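Local coordinates for conserved hypothetical protein TA1206 (Thermoplasma acidophilum, PDB 1QW2) that is of unknown function but belongs to the DUF1805 family and packs as a small beta/alpha protein, four copies to an assembly, at residues I58-M63 with V77-E82; L33-S38 with D69-A74; S73-E78 with G91-N96. One frame throughout, in Å; residues are numbered along the deposited sequence.

Contact 1: I58-M63 with V77-E82; sequences IAVRVM and VEASQE
Arg61 and Glu78 meet through both their backbones and their side chains. Arg61 N donates to Glu78 O at 2.9 Å, and on one face of the sheet the two side chains run side by side in the same direction until Arg61 NH1 reaches Glu78 OE1 at 3.0 Å in a salt bridge. As a hydrogen bond it is weak and bent, OE1 lying obliquely to the guanidinium, and the guanidinium and carboxylate planes stand 85° apart. With CG anti to the backbone N (chi1 179°) and the chain extended to NE, the arginine also delivers NH2 to Gly45 O. A leucine in its place would probably leave the Glu78 carboxylate without its opposite charge and Gly45 O without this donor. At the other end Ser80 bonds both backbone polar atoms of Ala59: Ser80 N binds Ala59 O at 2.8 Å, while Ser80 OG accepts from Ala59 N at 2.9 Å. That hydroxyl also bonds to Asp57 O and, as the N-cap of helix 81-85, to Ala83 N. The pairing is antiparallel, strand 78-79 being outermost in this chain's mixed sheet, and a classic beta bulge interrupts it where Val77 and Glu78 both face Arg61. Val77 N takes the shorter bond to Arg61 O, 2.8 Å, and Glu78 N a weak one. Beyond the bulge, Met63 CE presses between the two methyls of Val77, 3.4 Å from CG1. Val60 CG1 rests loosely near Ala79 CB.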
ATOM      1  N   ILE A  58      -7.562  12.523 -18.165  1.00  9.90           N
ATOM      2  CA  ILE A  58      -8.439  11.647 -18.921  1.00 10.05           C
ATOM      3  C   ILE A  58      -9.021  10.902 -17.721  1.00 10.28           C
ATOM      4  O   ILE A  58      -8.343  10.074 -17.100  1.00 10.83           O
ATOM      5  CB  ILE A  58      -7.666  10.655 -19.818  1.00 11.93           C
ATOM      6  CG1 ILE A  58      -7.115  11.382 -21.045  1.00 12.45           C
ATOM      7  CG2 ILE A  58      -8.590   9.511 -20.238  1.00 10.44           C
ATOM      8  CD1 ILE A  58      -6.326  10.485 -21.989  1.00 14.74           C
ATOM      9  N   ALA A  59     -10.262  11.210 -17.371  1.00  9.76           N
ATOM     10  CA  ALA A  59     -10.873  10.590 -16.207  1.00 10.47           C
ATOM     11  C   ALA A  59     -12.345  10.273 -16.360  1.00  9.43           C
ATOM     12  O   ALA A  59     -13.069  10.947 -17.089  1.00  9.39           O
ATOM     13  CB  ALA A  59     -10.684  11.496 -15.001  1.00 10.86           C
ATOM     14  N   VAL A  60     -12.781   9.229 -15.665  1.00  9.91           N
ATOM     15  CA  VAL A  60     -14.185   8.852 -15.665  1.00  9.33           C
ATOM     16  C   VAL A  60     -14.615   8.636 -14.219  1.00  8.13           C
ATOM     17  O   VAL A  60     -13.835   8.174 -13.375  1.00  9.84           O
ATOM     18  CB  VAL A  60     -14.459   7.573 -16.493  1.00 12.29           C
ATOM     19  CG1 VAL A  60     -14.265   7.865 -17.977  1.00 11.11           C
ATOM     20  CG2 VAL A  60     -13.551   6.460 -16.046  1.00 13.38           C
ATOM     21  N   ARG A  61     -15.860   8.990 -13.939  1.00  9.51           N
ATOM     22  CA  ARG A  61     -16.418   8.858 -12.605  1.00  9.65           C
ATOM     23  C   ARG A  61     -17.579   7.874 -12.664  1.00 10.04           C
ATOM     24  O   ARG A  61     -18.423   7.964 -13.557  1.00 11.18           O
ATOM     25  CB  ARG A  61     -16.899  10.234 -12.131  1.00  9.69           C
ATOM     26  CG  ARG A  61     -17.544  10.269 -10.755  1.00 10.25           C
ATOM     27  CD  ARG A  61     -17.720  11.711 -10.283  1.00 12.03           C
ATOM     28  NE  ARG A  61     -18.430  11.783  -9.011  1.00 13.99           N
ATOM     29  CZ  ARG A  61     -19.745  11.929  -8.894  1.00 14.20           C
ATOM     30  NH1 ARG A  61     -20.502  12.033  -9.980  1.00 14.64           N
ATOM     31  NH2 ARG A  61     -20.307  11.944  -7.693  1.00 14.65           N
ATOM     32  N   VAL A  62     -17.591   6.913 -11.745  1.00  9.90           N
ATOM     33  CA  VAL A  62     -18.672   5.929 -11.666  1.00 12.23           C
ATOM     34  C   VAL A  62     -19.236   6.036 -10.256  1.00 14.00           C
ATOM     35  O   VAL A  62     -18.567   6.550  -9.357  1.00 13.45           O
ATOM     36  CB  VAL A  62     -18.171   4.482 -11.924  1.00 10.21           C
ATOM     37  CG1 VAL A  62     -17.699   4.348 -13.363  1.00 12.46           C
ATOM     38  CG2 VAL A  62     -17.051   4.126 -10.964  1.00 11.57           C
HETATM   39  N   MSE A  63     -20.459   5.559 -10.051  1.00 16.50           N
HETATM   40  CA  MSE A  63     -21.071   5.650  -8.731  1.00 19.13           C
HETATM   41  C   MSE A  63     -21.650   4.325  -8.247  1.00 19.08           C
HETATM   42  O   MSE A  63     -21.876   3.406  -9.036  1.00 18.55           O
HETATM   43  CB  MSE A  63     -22.174   6.718  -8.737  1.00 23.96           C
HETATM   44  CG  MSE A  63     -21.698   8.118  -9.125  1.00 28.75           C
HETATM   45 SE   MSE A  63     -23.096   9.464  -9.012  1.00 37.60          SE
HETATM   46  CE  MSE A  63     -24.229   8.839 -10.439  1.00 35.30           C
ATOM     47  N   VAL A  77     -20.579   7.856 -15.370  1.00 10.57           N
ATOM     48  CA  VAL A  77     -21.569   8.886 -15.060  1.00 11.98           C
ATOM     49  C   VAL A  77     -21.087  10.235 -15.581  1.00 12.56           C
ATOM     50  O   VAL A  77     -21.872  11.051 -16.076  1.00 12.87           O
ATOM     51  CB  VAL A  77     -21.821   8.973 -13.540  1.00 14.59           C
ATOM     52  CG1 VAL A  77     -22.812  10.087 -13.234  1.00 17.37           C
ATOM     53  CG2 VAL A  77     -22.353   7.636 -13.036  1.00 16.25           C
ATOM     54  N   GLU A  78     -19.782  10.456 -15.471  1.00 12.24           N
ATOM     55  CA  GLU A  78     -19.155  11.677 -15.950  1.00 11.90           C
ATOM     56  C   GLU A  78     -17.836  11.316 -16.617  1.00 11.05           C
ATOM     57  O   GLU A  78     -17.113  10.443 -16.145  1.00 11.22           O
ATOM     58  CB  GLU A  78     -18.876  12.639 -14.799  1.00 12.72           C
ATOM     59  CG  GLU A  78     -20.084  13.366 -14.265  1.00 14.88           C
ATOM     60  CD  GLU A  78     -19.701  14.364 -13.198  1.00 15.47           C
ATOM     61  OE1 GLU A  78     -19.549  13.956 -12.029  1.00 14.97           O
ATOM     62  OE2 GLU A  78     -19.530  15.554 -13.535  1.00 18.65           O
ATOM     63  N   ALA A  79     -17.538  11.985 -17.722  1.00  9.74           N
ATOM     64  CA  ALA A  79     -16.297  11.760 -18.450  1.00  9.22           C
ATOM     65  C   ALA A  79     -15.610  13.108 -18.609  1.00  9.08           C
ATOM     66  O   ALA A  79     -16.260  14.105 -18.933  1.00 10.71           O
ATOM     67  CB  ALA A  79     -16.592  11.162 -19.825  1.00 10.48           C
ATOM     68  N   SER A  80     -14.303  13.152 -18.379  1.00  9.45           N
ATOM     69  CA  SER A  80     -13.582  14.413 -18.510  1.00  8.83           C
ATOM     70  C   SER A  80     -13.539  14.826 -19.970  1.00 11.58           C
ATOM     71  O   SER A  80     -13.815  14.025 -20.867  1.00  9.92           O
ATOM     72  CB  SER A  80     -12.152  14.284 -17.983  1.00  9.98           C
ATOM     73  OG  SER A  80     -11.363  13.490 -18.850  1.00 10.74           O
ATOM     74  N   GLN A  81     -13.182  16.081 -20.208  1.00 11.69           N
ATOM     75  CA  GLN A  81     -13.105  16.579 -21.572  1.00 12.05           C
ATOM     76  C   GLN A  81     -12.083  15.787 -22.385  1.00 11.70           C
ATOM     77  O   GLN A  81     -12.348  15.428 -23.534  1.00 11.66           O
ATOM     78  CB  GLN A  81     -12.749  18.063 -21.560  1.00 12.56           C
ATOM     79  CG  GLN A  81     -13.778  18.911 -20.835  1.00 14.20           C
ATOM     80  CD  GLN A  81     -13.429  20.379 -20.826  1.00 14.98           C
ATOM     81  OE1 GLN A  81     -13.986  21.167 -21.593  1.00 18.17           O
ATOM     82  NE2 GLN A  81     -12.497  20.757 -19.962  1.00 18.28           N
ATOM     83  N   GLU A  82     -10.919  15.508 -21.802  1.00 11.39           N
ATOM     84  CA  GLU A  82      -9.900  14.738 -22.517  1.00 12.16           C
ATOM     85  C   GLU A  82     -10.376  13.302 -22.755  1.00 12.85           C
ATOM     86  O   GLU A  82      -9.986  12.665 -23.733  1.00 13.69           O
ATOM     87  CB  GLU A  82      -8.578  14.725 -21.743  1.00 13.95           C
ATOM     88  CG  GLU A  82      -7.822  16.054 -21.728  1.00 16.58           C
ATOM     89  CD  GLU A  82      -7.424  16.531 -23.118  1.00 19.62           C
ATOM     90  OE1 GLU A  82      -7.173  15.681 -23.997  1.00 21.60           O
ATOM     91  OE2 GLU A  82      -7.350  17.760 -23.327  1.00 23.38           O
TER

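Contact 2: L33-S38 with D69-A74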
ATOM      1  N   LEU A  33     -12.250   4.110  -4.073  1.00  9.78           N
ATOM      2  CA  LEU A  33     -11.645   3.146  -4.969  1.00 11.46           C
ATOM      3  C   LEU A  33     -11.460   3.732  -6.349  1.00  9.32           C
ATOM      4  O   LEU A  33     -12.261   4.548  -6.808  1.00  9.58           O
ATOM      5  CB  LEU A  33     -12.457   1.844  -5.040  1.00 15.74           C
ATOM      6  CG  LEU A  33     -13.935   1.829  -5.409  1.00 17.57           C
ATOM      7  CD1 LEU A  33     -14.369   0.377  -5.631  1.00 15.64           C
ATOM      8  CD2 LEU A  33     -14.759   2.475  -4.300  1.00 20.08           C
ATOM      9  N   PHE A  34     -10.365   3.337  -6.984  1.00  9.01           N
ATOM     10  CA  PHE A  34     -10.060   3.794  -8.324  1.00  7.97           C
ATOM     11  C   PHE A  34      -9.248   2.753  -9.076  1.00  9.39           C
ATOM     12  O   PHE A  34      -8.705   1.817  -8.482  1.00  9.84           O
ATOM     13  CB  PHE A  34      -9.306   5.146  -8.284  1.00 10.94           C
ATOM     14  CG  PHE A  34      -7.911   5.078  -7.696  1.00 12.32           C
ATOM     15  CD1 PHE A  34      -6.849   4.537  -8.423  1.00 14.50           C
ATOM     16  CD2 PHE A  34      -7.652   5.609  -6.439  1.00 13.61           C
ATOM     17  CE1 PHE A  34      -5.548   4.530  -7.903  1.00 15.64           C
ATOM     18  CE2 PHE A  34      -6.352   5.607  -5.910  1.00 15.21           C
ATOM     19  CZ  PHE A  34      -5.303   5.069  -6.644  1.00 13.84           C
ATOM     20  N   ILE A  35      -9.225   2.899 -10.395  1.00  8.86           N
ATOM     21  CA  ILE A  35      -8.457   2.039 -11.280  1.00 10.70           C
ATOM     22  C   ILE A  35      -7.644   3.022 -12.110  1.00 11.89           C
ATOM     23  O   ILE A  35      -8.207   3.902 -12.763  1.00 12.62           O
ATOM     24  CB  ILE A  35      -9.345   1.215 -12.225  1.00 14.08           C
ATOM     25  CG1 ILE A  35     -10.252   0.289 -11.418  1.00 18.19           C
ATOM     26  CG2 ILE A  35      -8.463   0.399 -13.177  1.00 16.72           C
ATOM     27  CD1 ILE A  35     -11.236  -0.495 -12.267  1.00 19.27           C
ATOM     28  N   LYS A  36      -6.327   2.882 -12.083  1.00 12.09           N
ATOM     29  CA  LYS A  36      -5.480   3.800 -12.824  1.00 13.31           C
ATOM     30  C   LYS A  36      -4.605   3.129 -13.868  1.00 13.88           C
ATOM     31  O   LYS A  36      -3.967   2.111 -13.604  1.00 13.91           O
ATOM     32  CB  LYS A  36      -4.617   4.599 -11.844  1.00 16.65           C
ATOM     33  CG  LYS A  36      -3.718   5.650 -12.488  1.00 21.10           C
ATOM     34  CD  LYS A  36      -2.306   5.123 -12.686  1.00 23.36           C
ATOM     35  CE  LYS A  36      -1.403   6.191 -13.293  1.00 24.96           C
ATOM     36  NZ  LYS A  36       0.036   5.806 -13.230  1.00 27.56           N
ATOM     37  N   GLY A  37      -4.599   3.713 -15.063  1.00 13.86           N
ATOM     38  CA  GLY A  37      -3.789   3.207 -16.152  1.00 16.45           C
ATOM     39  C   GLY A  37      -2.725   4.245 -16.445  1.00 17.05           C
ATOM     40  O   GLY A  37      -2.659   5.268 -15.769  1.00 17.77           O
ATOM     41  N   SER A  38      -1.894   3.999 -17.452  1.00 19.40           N
ATOM     42  CA  SER A  38      -0.834   4.939 -17.788  1.00 20.41           C
ATOM     43  C   SER A  38      -1.334   6.246 -18.402  1.00 20.73           C
ATOM     44  O   SER A  38      -0.643   7.261 -18.344  1.00 22.50           O
ATOM     45  CB  SER A  38       0.174   4.282 -18.740  1.00 22.69           C
ATOM     46  OG  SER A  38      -0.435   3.921 -19.968  1.00 26.64           O
ATOM     47  N   ASP A  69     -15.007  -5.429  -9.448  1.00 22.10           N
ATOM     48  CA  ASP A  69     -16.028  -5.972 -10.336  1.00 24.01           C
ATOM     49  C   ASP A  69     -17.150  -4.965 -10.566  1.00 23.31           C
ATOM     50  O   ASP A  69     -17.618  -4.799 -11.692  1.00 23.11           O
ATOM     51  CB  ASP A  69     -16.607  -7.266  -9.756  1.00 27.26           C
ATOM     52  CG  ASP A  69     -15.664  -8.445  -9.902  1.00 30.23           C
ATOM     53  OD1 ASP A  69     -15.985  -9.531  -9.374  1.00 33.61           O
ATOM     54  OD2 ASP A  69     -14.605  -8.291 -10.545  1.00 33.04           O
ATOM     55  N   ASP A  70     -17.578  -4.298  -9.497  1.00 22.21           N
ATOM     56  CA  ASP A  70     -18.640  -3.301  -9.608  1.00 22.46           C
ATOM     57  C   ASP A  70     -18.214  -2.176 -10.544  1.00 21.07           C
ATOM     58  O   ASP A  70     -18.995  -1.723 -11.382  1.00 20.76           O
ATOM     59  CB  ASP A  70     -18.983  -2.702  -8.241  1.00 24.63           C
ATOM     60  CG  ASP A  70     -19.692  -3.684  -7.330  1.00 27.57           C
ATOM     61  OD1 ASP A  70     -20.589  -4.404  -7.813  1.00 30.16           O
ATOM     62  OD2 ASP A  70     -19.364  -3.719  -6.127  1.00 31.14           O
HETATM   63  N   MSE A  71     -16.972  -1.727 -10.398  1.00 20.09           N
HETATM   64  CA  MSE A  71     -16.458  -0.648 -11.235  1.00 18.00           C
HETATM   65  C   MSE A  71     -16.440  -1.002 -12.714  1.00 17.63           C
HETATM   66  O   MSE A  71     -16.885  -0.219 -13.550  1.00 17.05           O
HETATM   67  CB  MSE A  71     -15.041  -0.257 -10.811  1.00 19.95           C
HETATM   68  CG  MSE A  71     -14.964   0.532  -9.526  1.00 19.55           C
HETATM   69 SE   MSE A  71     -13.200   1.290  -9.314  1.00 20.09          SE
HETATM   70  CE  MSE A  71     -13.381   2.804 -10.468  1.00 17.13           C
ATOM     71  N   LEU A  72     -15.918  -2.181 -13.035  1.00 17.96           N
ATOM     72  CA  LEU A  72     -15.834  -2.614 -14.424  1.00 18.23           C
ATOM     73  C   LEU A  72     -17.201  -2.769 -15.084  1.00 18.49           C
ATOM     74  O   LEU A  72     -17.336  -2.583 -16.295  1.00 18.62           O
ATOM     75  CB  LEU A  72     -15.062  -3.933 -14.510  1.00 19.55           C
ATOM     76  CG  LEU A  72     -13.590  -3.845 -14.096  1.00 21.06           C
ATOM     77  CD1 LEU A  72     -12.973  -5.236 -14.101  1.00 21.74           C
ATOM     78  CD2 LEU A  72     -12.844  -2.919 -15.047  1.00 21.64           C
ATOM     79  N   SER A  73     -18.211  -3.100 -14.287  1.00 20.32           N
ATOM     80  CA  SER A  73     -19.563  -3.281 -14.805  1.00 21.55           C
ATOM     81  C   SER A  73     -20.402  -2.013 -14.682  1.00 21.59           C
ATOM     82  O   SER A  73     -21.534  -1.963 -15.164  1.00 23.57           O
ATOM     83  CB  SER A  73     -20.264  -4.425 -14.066  1.00 22.90           C
ATOM     84  OG  SER A  73     -19.569  -5.645 -14.242  1.00 27.16           O
ATOM     85  N   ALA A  74     -19.842  -0.986 -14.052  1.00 20.11           N
ATOM     86  CA  ALA A  74     -20.559   0.270 -13.867  1.00 19.01           C
ATOM     87  C   ALA A  74     -20.517   1.155 -15.104  1.00 17.34           C
ATOM     88  O   ALA A  74     -19.587   1.081 -15.908  1.00 17.83           O
ATOM     89  CB  ALA A  74     -19.985   1.027 -12.676  1.00 18.90           C
TER
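Met71 and Ile35 reach toward each other tip to tip, the selenium of the helix residue meeting the end of the strand residue. Met71 SE lies 3.8 Å from Ile35 CG1 and 4.0 Å from Ile35 CD1, so the selenoether sits against the last two carbons of the isoleucine. The bend at the end of the selenomethionine (chi3 80°) turns its methyl toward the strand backbone, where Met71 CE comes within 4.1 Å of Phe34 CA. Leu33 meets the same side chain differently. It slides past Met71 in the opposite direction, and Leu33 CD1 lies alongside Met71 CG at 3.9 Å. Leu33 CG stands between the backbone N and the carbonyl carbon (chi1 55°), a branch position that carries CD1 up to the helix residue.

This is helix-on-sheet packing: helix 68-73 lies over strand 32-36, a strand inside the mixed sheet, and the axes of the short segments 69-73 and 33-36 approach to 9.6 Å and cross at -63°. Because side chains alternate along a strand, Leu33 and Ile35 both point to the helix, whereas Phe34 points the other way, meets the ring of Phe23 and packs on Ser25 of the second subunit. The contact is buried and wholly apolar, held by fit rather than by polar bonds. Phe22 and Ala42, from the strands flanking 32-36, also touch Met71, which thus packs across three strands.

Leu72 contributes from the next position of the helix. Its side chain crosses that of Ile35 at about a right angle, and its CD2 methyl comes to 4.0 Å from Ile35 CD1. Ile35 therefore touches two consecutive helix residues, and Leu72 itself packs further on Tyr2 of the third subunit.

Contact 3: S73-E78 with G91-N96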
ATOM      1  N   SER A  73     -18.211  -3.100 -14.287  1.00 20.32           N
ATOM      2  CA  SER A  73     -19.563  -3.281 -14.805  1.00 21.55           C
ATOM      3  C   SER A  73     -20.402  -2.013 -14.682  1.00 21.59           C
ATOM      4  O   SER A  73     -21.534  -1.963 -15.164  1.00 23.57           O
ATOM      5  CB  SER A  73     -20.264  -4.425 -14.066  1.00 22.90           C
ATOM      6  OG  SER A  73     -19.569  -5.645 -14.242  1.00 27.16           O
ATOM      7  N   ALA A  74     -19.842  -0.986 -14.052  1.00 20.11           N
ATOM      8  CA  ALA A  74     -20.559   0.270 -13.867  1.00 19.01           C
ATOM      9  C   ALA A  74     -20.517   1.155 -15.104  1.00 17.34           C
ATOM     10  O   ALA A  74     -19.587   1.081 -15.908  1.00 17.83           O
ATOM     11  CB  ALA A  74     -19.985   1.027 -12.676  1.00 18.90           C
ATOM     12  N   LYS A  75     -21.537   1.992 -15.253  1.00 17.45           N
ATOM     13  CA  LYS A  75     -21.596   2.901 -16.386  1.00 16.92           C
ATOM     14  C   LYS A  75     -20.982   4.240 -16.005  1.00 15.13           C
ATOM     15  O   LYS A  75     -21.173   4.733 -14.891  1.00 15.74           O
ATOM     16  CB  LYS A  75     -23.045   3.103 -16.835  1.00 19.45           C
ATOM     17  CG  LYS A  75     -23.729   1.824 -17.282  1.00 22.46           C
ATOM     18  CD  LYS A  75     -25.140   2.098 -17.765  1.00 26.68           C
ATOM     19  CE  LYS A  75     -25.850   0.804 -18.137  1.00 28.61           C
ATOM     20  NZ  LYS A  75     -25.109   0.048 -19.186  1.00 31.45           N
ATOM     21  N   VAL A  76     -20.224   4.808 -16.935  1.00 13.27           N
ATOM     22  CA  VAL A  76     -19.584   6.097 -16.730  1.00 11.95           C
ATOM     23  C   VAL A  76     -20.670   7.133 -16.483  1.00 12.07           C
ATOM     24  O   VAL A  76     -21.589   7.264 -17.290  1.00 12.57           O
ATOM     25  CB  VAL A  76     -18.777   6.507 -17.978  1.00 12.30           C
ATOM     26  CG1 VAL A  76     -18.302   7.950 -17.853  1.00 13.38           C
ATOM     27  CG2 VAL A  76     -17.595   5.569 -18.156  1.00 14.18           C
ATOM     28  N   VAL A  77     -20.579   7.856 -15.370  1.00 10.57           N
ATOM     29  CA  VAL A  77     -21.569   8.886 -15.060  1.00 11.98           C
ATOM     30  C   VAL A  77     -21.087  10.235 -15.581  1.00 12.56           C
ATOM     31  O   VAL A  77     -21.872  11.051 -16.076  1.00 12.87           O
ATOM     32  CB  VAL A  77     -21.821   8.973 -13.540  1.00 14.59           C
ATOM     33  CG1 VAL A  77     -22.812  10.087 -13.234  1.00 17.37           C
ATOM     34  CG2 VAL A  77     -22.353   7.636 -13.036  1.00 16.25           C
ATOM     35  N   GLU A  78     -19.782  10.456 -15.471  1.00 12.24           N
ATOM     36  CA  GLU A  78     -19.155  11.677 -15.950  1.00 11.90           C
ATOM     37  C   GLU A  78     -17.836  11.316 -16.617  1.00 11.05           C
ATOM     38  O   GLU A  78     -17.113  10.443 -16.145  1.00 11.22           O
ATOM     39  CB  GLU A  78     -18.876  12.639 -14.799  1.00 12.72           C
ATOM     40  CG  GLU A  78     -20.084  13.366 -14.265  1.00 14.88           C
ATOM     41  CD  GLU A  78     -19.701  14.364 -13.198  1.00 15.47           C
ATOM     42  OE1 GLU A  78     -19.549  13.956 -12.029  1.00 14.97           O
ATOM     43  OE2 GLU A  78     -19.530  15.554 -13.535  1.00 18.65           O
ATOM     44  N   GLY A  91     -22.486   6.901 -19.898  1.00 13.57           N
ATOM     45  CA  GLY A  91     -23.311   5.808 -20.374  1.00 16.41           C
ATOM     46  C   GLY A  91     -22.498   4.581 -20.733  1.00 16.52           C
ATOM     47  O   GLY A  91     -22.992   3.459 -20.641  1.00 18.00           O
ATOM     48  N   ASP A  92     -21.252   4.788 -21.146  1.00 15.76           N
ATOM     49  CA  ASP A  92     -20.385   3.669 -21.506  1.00 15.89           C
ATOM     50  C   ASP A  92     -20.089   2.793 -20.294  1.00 16.39           C
ATOM     51  O   ASP A  92     -19.928   3.292 -19.181  1.00 15.58           O
ATOM     52  CB  ASP A  92     -19.047   4.162 -22.072  1.00 16.39           C
ATOM     53  CG  ASP A  92     -19.177   4.768 -23.453  1.00 18.98           C
ATOM     54  OD1 ASP A  92     -20.144   4.428 -24.165  1.00 18.90           O
ATOM     55  OD2 ASP A  92     -18.296   5.569 -23.833  1.00 17.62           O
ATOM     56  N   VAL A  93     -20.023   1.483 -20.510  1.00 16.59           N
ATOM     57  CA  VAL A  93     -19.695   0.560 -19.430  1.00 16.84           C
ATOM     58  C   VAL A  93     -18.172   0.614 -19.329  1.00 15.57           C
ATOM     59  O   VAL A  93     -17.475   0.460 -20.331  1.00 15.17           O
ATOM     60  CB  VAL A  93     -20.142  -0.880 -19.756  1.00 18.03           C
ATOM     61  CG1 VAL A  93     -19.753  -1.816 -18.617  1.00 19.84           C
ATOM     62  CG2 VAL A  93     -21.647  -0.911 -19.989  1.00 19.79           C
ATOM     63  N   LEU A  94     -17.657   0.842 -18.125  1.00 14.92           N
ATOM     64  CA  LEU A  94     -16.214   0.964 -17.936  1.00 15.22           C
ATOM     65  C   LEU A  94     -15.378  -0.120 -18.617  1.00 15.70           C
ATOM     66  O   LEU A  94     -14.385   0.181 -19.275  1.00 16.26           O
ATOM     67  CB  LEU A  94     -15.877   1.015 -16.440  1.00 15.58           C
ATOM     68  CG  LEU A  94     -14.405   1.267 -16.101  1.00 16.28           C
ATOM     69  CD1 LEU A  94     -13.947   2.573 -16.734  1.00 16.59           C
ATOM     70  CD2 LEU A  94     -14.223   1.318 -14.589  1.00 16.09           C
ATOM     71  N   ARG A  95     -15.777  -1.377 -18.462  1.00 17.56           N
ATOM     72  CA  ARG A  95     -15.034  -2.481 -19.070  1.00 19.90           C
ATOM     73  C   ARG A  95     -14.852  -2.289 -20.574  1.00 20.54           C
ATOM     74  O   ARG A  95     -13.835  -2.690 -21.144  1.00 20.87           O
ATOM     75  CB  ARG A  95     -15.761  -3.804 -18.810  1.00 23.05           C
ATOM     76  CG  ARG A  95     -14.997  -5.039 -19.265  1.00 27.29           C
ATOM     77  CD  ARG A  95     -13.744  -5.261 -18.427  1.00 31.10           C
ATOM     78  NE  ARG A  95     -12.991  -6.435 -18.863  1.00 34.24           N
ATOM     79  CZ  ARG A  95     -12.380  -6.538 -20.041  1.00 35.63           C
ATOM     80  NH1 ARG A  95     -12.427  -5.535 -20.908  1.00 35.79           N
ATOM     81  NH2 ARG A  95     -11.722  -7.646 -20.353  1.00 37.50           N
ATOM     82  N   ASN A  96     -15.836  -1.659 -21.209  1.00 20.62           N
ATOM     83  CA  ASN A  96     -15.805  -1.431 -22.649  1.00 21.52           C
ATOM     84  C   ASN A  96     -14.908  -0.282 -23.107  1.00 20.01           C
ATOM     85  O   ASN A  96     -14.638  -0.143 -24.302  1.00 21.59           O
ATOM     86  CB  ASN A  96     -17.228  -1.196 -23.166  1.00 23.29           C
ATOM     87  CG  ASN A  96     -18.116  -2.422 -23.026  1.00 25.68           C
ATOM     88  OD1 ASN A  96     -19.327  -2.352 -23.244  1.00 27.80           O
ATOM     89  ND2 ASN A  96     -17.517  -3.554 -22.670  1.00 26.60           N
TER
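Lys75 runs along the backbone of Gly91 before turning toward Val93. Its CB lies 3.8 Å from Gly91 O, and CG and CD keep a similar distance from that same oxygen, so the aliphatic part passes beside one carbonyl. The final bend (chi4 -58°) then brings the tip back, placing Lys75 NZ 3.7 Å from Val93 CG2, a contact of an ammonium group with a methyl.

The two backbones are joined by three hydrogen bonds around a single bridge between Lys75 and Val93. Val76 N binds Asp92 O at 2.7 Å, Leu94 N binds Ala74 O at 2.9 Å in an almost straight line, and Gly91 N binds Val76 O at 2.8 Å. Gly91 has backbone angles at which a CB would be jammed against the preceding carbonyl oxygen, which accounts for the glycine. Val76 CG2 also comes close to Asp92 O.

The 73-78 segment links helix 68-73 to strand 78-79. Segment 91-96 includes the start of the weakly bonded helix 94-97; Val76 and Leu94 both turn their side chains onto Val60 of strand 59-61.

The three contacts form one continuous piece of packing along residues 69-82. Contacts 2 and 3 share Ser73 and Ala74, contacts 1 and 3 share Val77 and Glu78, and the centres of each pair lie about 9 Å apart; those of contacts 1 and 2 are about 12 Å apart. Val62 joins all three, its CG2 touching Met71 CE at 3.9 Å and its CB lying 4.0 Å from Ala74 CB. Val60 CG2 packs on Leu94 CD1 at 4.0 Å. Leu72 O probably accepts a hydrogen bond from Arg95 N at 2.9 Å, tying the end of helix 68-73 to helix 94-97. Contacts 1 and 2 both reach the same mixed sheet.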